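PDB 6ZMQ: cytochrome C-type biogenesis protein ccmF from Thermus thermophilus, which is a membrane-bound heme lyase of cytochrome c maturation, which binds heme b and probably helps pass heme to the apocytochrome. Local coordinates for residues L75-Y88 against T102-L115. Residues are numbered along the deposited sequence; the frame is centred on the assembly and turned at random.
Sequences LEWALLVHDFSLAY and TLVTPWAALEGSIL
With CG swung anti to the backbone N (chi1 -175°), Y88 drives its phenol into the turn that joins helix 99-104 to helix 110-129, while L75, turned likewise (chi1 -154°), lays CD2 against G112 CA and L115 CD2. The phenol oxygen ends among backbone atoms: A109 N donates a weak, bent hydrogen bond to Y88 OH (3.1 Å, 132°), and T105 O lies 3.1 Å from the same OH. G112 N sits over one ring face, and G112 CA lies 3.7 Å from Y88 CZ; the A109 methyl meets the ring edge, CB 3.6 Å from Y88 CE1. E111 slides antiparallel past the ring, its carboxylate steeply turned to it. On helix 61-81, L79 turns CD2 to T105 CG2 and CD1 to P106 CG, each pair 3.7 Å apart, and E76 crosses the proline ring, CG 3.7 Å from P106 CG. A leucine in place of Y88 would probably leave A109 N without this acceptor and open a gap beside G112. Helix 61-81 and the short helix 87-92, which carries Y88, thus pack together on the turn: leucines and proline supply apolar contact, while the polar end of the buried tyrosine lies among main-chain groups, with one weak N-H bond from A109.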
ATOM      1  N   LEU A  75      13.823  -2.284  22.051  1.00 50.62           N
ATOM      2  CA  LEU A  75      12.988  -3.446  21.742  1.00 45.61           C
ATOM      3  C   LEU A  75      13.763  -4.519  20.974  1.00 58.10           C
ATOM      4  O   LEU A  75      13.589  -5.719  21.230  1.00 70.65           O
ATOM      5  CB  LEU A  75      11.744  -3.016  20.966  1.00 31.48           C
ATOM      6  CG  LEU A  75      10.503  -3.917  21.081  1.00 25.79           C
ATOM      7  CD1 LEU A  75      10.292  -4.437  22.521  1.00 26.18           C
ATOM      8  CD2 LEU A  75       9.278  -3.164  20.602  1.00 39.91           C
ATOM      9  N   GLU A  76      14.640  -4.105  20.048  1.00 52.47           N
ATOM     10  CA  GLU A  76      15.485  -5.058  19.320  1.00 48.50           C
ATOM     11  C   GLU A  76      16.520  -5.711  20.232  1.00 44.81           C
ATOM     12  O   GLU A  76      16.832  -6.899  20.079  1.00 41.94           O
ATOM     13  CB  GLU A  76      16.200  -4.380  18.149  1.00 52.69           C
ATOM     14  CG  GLU A  76      15.298  -3.974  17.005  1.00 59.09           C
ATOM     15  CD  GLU A  76      15.680  -4.644  15.698  1.00 68.57           C
ATOM     16  OE1 GLU A  76      14.762  -5.066  14.964  1.00 70.97           O
ATOM     17  OE2 GLU A  76      16.887  -4.762  15.413  1.00 72.46           O
ATOM     18  N   TRP A  77      17.123  -4.909  21.117  1.00 46.98           N
ATOM     19  CA  TRP A  77      17.978  -5.362  22.211  1.00 52.92           C
ATOM     20  C   TRP A  77      17.306  -6.448  23.041  1.00 48.91           C
ATOM     21  O   TRP A  77      17.891  -7.508  23.272  1.00 44.50           O
ATOM     22  CB  TRP A  77      18.326  -4.127  23.060  1.00 62.91           C
ATOM     23  CG  TRP A  77      19.354  -4.208  24.182  1.00 72.49           C
ATOM     24  CD1 TRP A  77      19.600  -5.252  25.037  1.00 74.98           C
ATOM     25  CD2 TRP A  77      20.241  -3.156  24.581  1.00 70.99           C
ATOM     26  NE1 TRP A  77      20.585  -4.914  25.933  1.00 77.96           N
ATOM     27  CE2 TRP A  77      21.000  -3.634  25.672  1.00 70.12           C
ATOM     28  CE3 TRP A  77      20.474  -1.860  24.113  1.00 76.73           C
ATOM     29  CZ2 TRP A  77      21.972  -2.860  26.299  1.00 67.57           C
ATOM     30  CZ3 TRP A  77      21.438  -1.093  24.735  1.00 79.07           C
ATOM     31  CH2 TRP A  77      22.176  -1.595  25.819  1.00 71.95           C
ATOM     32  N   ALA A  78      16.073  -6.193  23.492  1.00 50.17           N
ATOM     33  CA  ALA A  78      15.345  -7.149  24.327  1.00 52.47           C
ATOM     34  C   ALA A  78      14.982  -8.409  23.552  1.00 54.05           C
ATOM     35  O   ALA A  78      15.010  -9.519  24.097  1.00 52.12           O
ATOM     36  CB  ALA A  78      14.086  -6.492  24.891  1.00 60.12           C
ATOM     37  N   LEU A  79      14.636  -8.253  22.274  1.00 55.98           N
ATOM     38  CA  LEU A  79      14.317  -9.407  21.441  1.00 52.14           C
ATOM     39  C   LEU A  79      15.553 -10.232  21.100  1.00 61.60           C
ATOM     40  O   LEU A  79      15.435 -11.431  20.821  1.00 70.12           O
ATOM     41  CB  LEU A  79      13.602  -8.928  20.185  1.00 43.20           C
ATOM     42  CG  LEU A  79      12.119  -8.951  20.510  1.00 44.99           C
ATOM     43  CD1 LEU A  79      11.333  -8.045  19.641  1.00 51.45           C
ATOM     44  CD2 LEU A  79      11.676 -10.354  20.287  1.00 47.68           C
ATOM     45  N   LEU A  80      16.736  -9.624  21.124  1.00 50.87           N
ATOM     46  CA  LEU A  80      17.958 -10.369  20.856  1.00 48.22           C
ATOM     47  C   LEU A  80      18.526 -11.037  22.103  1.00 60.55           C
ATOM     48  O   LEU A  80      19.022 -12.167  22.014  1.00 58.02           O
ATOM     49  CB  LEU A  80      19.007  -9.440  20.237  1.00 44.35           C
ATOM     50  CG  LEU A  80      19.254  -9.535  18.731  1.00 40.99           C
ATOM     51  CD1 LEU A  80      17.993  -9.238  17.946  1.00 48.49           C
ATOM     52  CD2 LEU A  80      20.345  -8.551  18.355  1.00 45.23           C
ATOM     53  N   VAL A  81      18.436 -10.389  23.274  1.00 68.04           N
ATOM     54  CA  VAL A  81      18.997 -10.958  24.497  1.00 70.63           C
ATOM     55  C   VAL A  81      18.061 -11.954  25.160  1.00 79.29           C
ATOM     56  O   VAL A  81      18.442 -12.546  26.182  1.00 79.63           O
ATOM     57  CB  VAL A  81      19.354  -9.890  25.555  1.00 67.75           C
ATOM     58  CG1 VAL A  81      20.391  -8.906  25.015  1.00 62.04           C
ATOM     59  CG2 VAL A  81      18.103  -9.192  26.089  1.00 68.11           C
ATOM     60  N   HIS A  82      16.846 -12.135  24.613  1.00 81.87           N
ATOM     61  CA  HIS A  82      15.830 -13.100  25.060  1.00 82.71           C
ATOM     62  C   HIS A  82      15.411 -12.847  26.507  1.00 67.72           C
ATOM     63  O   HIS A  82      15.232 -13.774  27.301  1.00 66.74           O
ATOM     64  CB  HIS A  82      16.295 -14.541  24.835  1.00 86.46           C
ATOM     65  CG  HIS A  82      16.842 -14.769  23.462  1.00 84.08           C
ATOM     66  ND1 HIS A  82      16.220 -14.294  22.327  1.00 80.33           N
ATOM     67  CD2 HIS A  82      17.972 -15.384  23.041  1.00 81.80           C
ATOM     68  CE1 HIS A  82      16.931 -14.628  21.266  1.00 78.15           C
ATOM     69  NE2 HIS A  82      18.000 -15.290  21.671  1.00 84.86           N
ATOM     70  N   ASP A  83      15.291 -11.565  26.840  1.00 61.71           N
ATOM     71  CA  ASP A  83      14.550 -11.136  28.013  1.00 67.37           C
ATOM     72  C   ASP A  83      13.102 -11.556  27.809  1.00 63.97           C
ATOM     73  O   ASP A  83      12.547 -11.378  26.725  1.00 63.59           O
ATOM     74  CB  ASP A  83      14.674  -9.614  28.160  1.00 74.34           C
ATOM     75  CG  ASP A  83      14.159  -9.074  29.494  1.00 79.86           C
ATOM     76  OD1 ASP A  83      13.526  -9.800  30.290  1.00 80.97           O
ATOM     77  OD2 ASP A  83      14.388  -7.871  29.738  1.00 77.62           O
ATOM     78  N   PHE A  84      12.511 -12.179  28.826  1.00 67.39           N
ATOM     79  CA  PHE A  84      11.146 -12.680  28.750  1.00 72.61           C
ATOM     80  C   PHE A  84      10.239 -11.986  29.763  1.00 69.44           C
ATOM     81  O   PHE A  84       9.094 -12.409  29.962  1.00 67.81           O
ATOM     82  CB  PHE A  84      11.149 -14.197  28.957  1.00 81.92           C
ATOM     83  CG  PHE A  84      11.168 -14.997  27.675  1.00 80.16           C
ATOM     84  CD1 PHE A  84      12.002 -14.636  26.618  1.00 80.67           C
ATOM     85  CD2 PHE A  84      10.392 -16.145  27.553  1.00 90.31           C
ATOM     86  CE1 PHE A  84      12.028 -15.383  25.447  1.00 82.00           C
ATOM     87  CE2 PHE A  84      10.416 -16.900  26.389  1.00 90.56           C
ATOM     88  CZ  PHE A  84      11.236 -16.519  25.338  1.00 87.86           C
ATOM     89  N   SER A  85      10.739 -10.919  30.400  1.00 71.66           N
ATOM     90  CA  SER A  85      10.000 -10.227  31.450  1.00 76.41           C
ATOM     91  C   SER A  85       9.004  -9.220  30.891  1.00 80.57           C
ATOM     92  O   SER A  85       7.964  -8.980  31.513  1.00 90.70           O
ATOM     93  CB  SER A  85      10.966  -9.527  32.411  1.00 74.58           C
ATOM     94  OG  SER A  85      11.651  -8.457  31.784  1.00 74.57           O
ATOM     95  N   LEU A  86       9.292  -8.624  29.740  1.00 68.96           N
ATOM     96  CA  LEU A  86       8.336  -7.719  29.124  1.00 64.67           C
ATOM     97  C   LEU A  86       7.210  -8.523  28.483  1.00 60.92           C
ATOM     98  O   LEU A  86       7.409  -9.658  28.040  1.00 52.82           O
ATOM     99  CB  LEU A  86       9.016  -6.846  28.076  1.00 72.45           C
ATOM    100  CG  LEU A  86      10.329  -6.167  28.445  1.00 73.97           C
ATOM    101  CD1 LEU A  86      11.158  -5.992  27.195  1.00 60.44           C
ATOM    102  CD2 LEU A  86      10.038  -4.830  29.045  1.00 85.30           C
ATOM    103  N   ALA A  87       6.017  -7.925  28.453  1.00 60.58           N
ATOM    104  CA  ALA A  87       4.828  -8.634  27.982  1.00 64.71           C
ATOM    105  C   ALA A  87       4.872  -8.861  26.474  1.00 72.29           C
ATOM    106  O   ALA A  87       4.452  -9.918  25.983  1.00 87.70           O
ATOM    107  CB  ALA A  87       3.566  -7.865  28.374  1.00 75.30           C
ATOM    108  N   TYR A  88       5.376  -7.868  25.728  1.00 75.18           N
ATOM    109  CA  TYR A  88       5.397  -7.926  24.267  1.00 75.38           C
ATOM    110  C   TYR A  88       6.335  -9.018  23.757  1.00 83.39           C
ATOM    111  O   TYR A  88       6.004  -9.737  22.808  1.00 86.99           O
ATOM    112  CB  TYR A  88       5.802  -6.556  23.723  1.00 63.97           C
ATOM    113  CG  TYR A  88       5.753  -6.406  22.219  1.00 52.27           C
ATOM    114  CD1 TYR A  88       4.575  -6.636  21.515  1.00 44.63           C
ATOM    115  CD2 TYR A  88       6.879  -6.000  21.506  1.00 56.93           C
ATOM    116  CE1 TYR A  88       4.525  -6.476  20.144  1.00 50.90           C
ATOM    117  CE2 TYR A  88       6.838  -5.851  20.127  1.00 55.74           C
ATOM    118  CZ  TYR A  88       5.657  -6.091  19.456  1.00 47.29           C
ATOM    119  OH  TYR A  88       5.600  -5.940  18.092  1.00 41.26           O
ATOM    120  N   THR A 102      13.460 -12.514  14.524  1.00 47.88           N
ATOM    121  CA  THR A 102      13.713 -11.718  15.722  1.00 49.48           C
ATOM    122  C   THR A 102      13.944 -10.246  15.406  1.00 47.38           C
ATOM    123  O   THR A 102      13.764  -9.404  16.292  1.00 49.45           O
ATOM    124  CB  THR A 102      14.918 -12.248  16.505  1.00 54.61           C
ATOM    125  OG1 THR A 102      16.007 -12.497  15.610  1.00 68.45           O
ATOM    126  CG2 THR A 102      14.568 -13.513  17.256  1.00 50.00           C
ATOM    127  N   LEU A 103      14.346  -9.913  14.177  1.00 44.52           N
ATOM    128  CA  LEU A 103      14.498  -8.513  13.811  1.00 51.19           C
ATOM    129  C   LEU A 103      13.221  -7.914  13.233  1.00 47.59           C
ATOM    130  O   LEU A 103      13.132  -6.687  13.119  1.00 40.02           O
ATOM    131  CB  LEU A 103      15.660  -8.312  12.822  1.00 52.14           C
ATOM    132  CG  LEU A 103      17.070  -8.753  13.260  1.00 33.04           C
ATOM    133  CD1 LEU A 103      17.824  -9.473  12.138  1.00 29.38           C
ATOM    134  CD2 LEU A 103      17.892  -7.598  13.844  1.00 38.62           C
ATOM    135  N   VAL A 104      12.240  -8.738  12.863  1.00 51.76           N
ATOM    136  CA  VAL A 104      10.953  -8.254  12.379  1.00 47.42           C
ATOM    137  C   VAL A 104       9.828  -8.534  13.370  1.00 40.33           C
ATOM    138  O   VAL A 104       8.667  -8.202  13.099  1.00 51.13           O
ATOM    139  CB  VAL A 104      10.627  -8.823  10.990  1.00 47.10           C
ATOM    140  CG1 VAL A 104      11.796  -8.599  10.032  1.00 47.45           C
ATOM    141  CG2 VAL A 104      10.249 -10.297  11.069  1.00 50.83           C
ATOM    142  N   THR A 105      10.147  -9.108  14.525  1.00 28.28           N
ATOM    143  CA  THR A 105       9.295  -9.068  15.717  1.00 37.48           C
ATOM    144  C   THR A 105       9.108  -7.666  16.341  1.00 41.34           C
ATOM    145  O   THR A 105       7.999  -7.413  16.838  1.00 47.44           O
ATOM    146  CB  THR A 105       9.840 -10.066  16.753  1.00 51.64           C
ATOM    147  OG1 THR A 105       9.992 -11.337  16.122  1.00 62.00           O
ATOM    148  CG2 THR A 105       8.856 -10.315  17.885  1.00 46.80           C
ATOM    149  N   PRO A 106      10.058  -6.701  16.321  1.00 39.30           N
ATOM    150  CA  PRO A 106       9.726  -5.354  16.846  1.00 41.32           C
ATOM    151  C   PRO A 106       8.652  -4.556  16.100  1.00 55.63           C
ATOM    152  O   PRO A 106       8.447  -3.398  16.460  1.00 69.22           O
ATOM    153  CB  PRO A 106      11.066  -4.607  16.770  1.00 35.72           C
ATOM    154  CG  PRO A 106      12.021  -5.613  16.970  1.00 44.23           C
ATOM    155  CD  PRO A 106      11.534  -6.761  16.171  1.00 42.14           C
ATOM    156  N   TRP A 107       7.970  -5.104  15.083  1.00 57.90           N
ATOM    157  CA  TRP A 107       6.677  -4.570  14.673  1.00 44.70           C
ATOM    158  C   TRP A 107       5.643  -5.678  14.471  1.00 42.33           C
ATOM    159  O   TRP A 107       4.725  -5.510  13.661  1.00 35.76           O
ATOM    160  CB  TRP A 107       6.827  -3.685  13.416  1.00 32.79           C
ATOM    161  CG  TRP A 107       7.353  -4.342  12.176  1.00 26.04           C
ATOM    162  CD1 TRP A 107       6.630  -4.991  11.218  1.00 34.86           C
ATOM    163  CD2 TRP A 107       8.722  -4.396  11.746  1.00 33.13           C
ATOM    164  NE1 TRP A 107       7.460  -5.449  10.223  1.00 44.15           N
ATOM    165  CE2 TRP A 107       8.750  -5.101  10.528  1.00 40.78           C
ATOM    166  CE3 TRP A 107       9.927  -3.926  12.277  1.00 40.69           C
ATOM    167  CZ2 TRP A 107       9.936  -5.342   9.835  1.00 48.38           C
ATOM    168  CZ3 TRP A 107      11.107  -4.168  11.586  1.00 44.47           C
ATOM    169  CH2 TRP A 107      11.096  -4.869  10.381  1.00 52.13           C
ATOM    170  N   ALA A 108       5.755  -6.790  15.212  1.00 40.38           N
ATOM    171  CA  ALA A 108       4.882  -7.948  14.997  1.00 47.40           C
ATOM    172  C   ALA A 108       3.449  -7.678  15.454  1.00 60.31           C
ATOM    173  O   ALA A 108       2.508  -7.739  14.653  1.00 70.34           O
ATOM    174  CB  ALA A 108       5.444  -9.180  15.710  1.00 51.14           C
ATOM    175  N   ALA A 109       3.253  -7.407  16.741  1.00 56.34           N
ATOM    176  CA  ALA A 109       1.938  -7.005  17.216  1.00 60.32           C
ATOM    177  C   ALA A 109       1.883  -5.481  17.339  1.00 60.12           C
ATOM    178  O   ALA A 109       2.674  -4.764  16.728  1.00 63.75           O
ATOM    179  CB  ALA A 109       1.586  -7.710  18.522  1.00 62.35           C
ATOM    180  N   LEU A 110       0.923  -4.987  18.134  1.00 54.78           N
ATOM    181  CA  LEU A 110       0.450  -3.606  18.016  1.00 50.63           C
ATOM    182  C   LEU A 110       1.475  -2.589  18.530  1.00 63.68           C
ATOM    183  O   LEU A 110       1.800  -1.619  17.832  1.00 84.01           O
ATOM    184  CB  LEU A 110      -0.902  -3.475  18.736  1.00 42.99           C
ATOM    185  CG  LEU A 110      -1.800  -2.224  18.744  1.00 41.28           C
ATOM    186  CD1 LEU A 110      -3.232  -2.670  18.993  1.00 45.10           C
ATOM    187  CD2 LEU A 110      -1.430  -1.158  19.775  1.00 48.74           C
ATOM    188  N   GLU A 111       1.929  -2.760  19.782  1.00 54.37           N
ATOM    189  CA  GLU A 111       2.748  -1.754  20.469  1.00 56.28           C
ATOM    190  C   GLU A 111       4.121  -1.550  19.815  1.00 61.48           C
ATOM    191  O   GLU A 111       4.591  -0.411  19.656  1.00 76.76           O
ATOM    192  CB  GLU A 111       2.899  -2.136  21.943  1.00 57.38           C
ATOM    193  CG  GLU A 111       1.589  -2.420  22.690  1.00 61.33           C
ATOM    194  CD  GLU A 111       1.199  -3.890  22.720  1.00 63.17           C
ATOM    195  OE1 GLU A 111       0.007  -4.191  22.503  1.00 63.65           O
ATOM    196  OE2 GLU A 111       2.080  -4.743  22.965  1.00 65.09           O
ATOM    197  N   GLY A 112       4.783  -2.646  19.435  1.00 59.83           N
ATOM    198  CA  GLY A 112       6.021  -2.526  18.679  1.00 53.25           C
ATOM    199  C   GLY A 112       5.826  -1.915  17.304  1.00 51.66           C
ATOM    200  O   GLY A 112       6.694  -1.181  16.815  1.00 60.92           O
ATOM    201  N   SER A 113       4.674  -2.171  16.676  1.00 38.87           N
ATOM    202  CA  SER A 113       4.433  -1.602  15.355  1.00 43.41           C
ATOM    203  C   SER A 113       4.145  -0.111  15.433  1.00 52.27           C
ATOM    204  O   SER A 113       4.527   0.636  14.528  1.00 69.82           O
ATOM    205  CB  SER A 113       3.304  -2.336  14.638  1.00 53.07           C
ATOM    206  OG  SER A 113       2.110  -2.335  15.391  1.00 57.35           O
ATOM    207  N   ILE A 114       3.504   0.357  16.511  1.00 49.76           N
ATOM    208  CA  ILE A 114       3.362   1.808  16.618  1.00 50.52           C
ATOM    209  C   ILE A 114       4.674   2.448  17.067  1.00 53.25           C
ATOM    210  O   ILE A 114       4.901   3.630  16.785  1.00 51.53           O
ATOM    211  CB  ILE A 114       2.171   2.244  17.500  1.00 41.45           C
ATOM    212  CG1 ILE A 114       2.138   1.540  18.846  1.00 58.84           C
ATOM    213  CG2 ILE A 114       0.860   1.995  16.785  1.00 41.54           C
ATOM    214  CD1 ILE A 114       1.517   2.361  19.957  1.00 72.19           C
ATOM    215  N   LEU A 115       5.580   1.683  17.699  1.00 59.81           N
ATOM    216  CA  LEU A 115       6.940   2.195  17.911  1.00 51.11           C
ATOM    217  C   LEU A 115       7.693   2.368  16.584  1.00 52.75           C
ATOM    218  O   LEU A 115       8.335   3.400  16.362  1.00 51.78           O
ATOM    219  CB  LEU A 115       7.718   1.289  18.870  1.00 51.12           C
ATOM    220  CG  LEU A 115       9.191   1.607  19.216  1.00 50.93           C
ATOM    221  CD1 LEU A 115       9.453   3.100  19.476  1.00 43.63           C
ATOM    222  CD2 LEU A 115       9.673   0.783  20.402  1.00 58.72           C
TER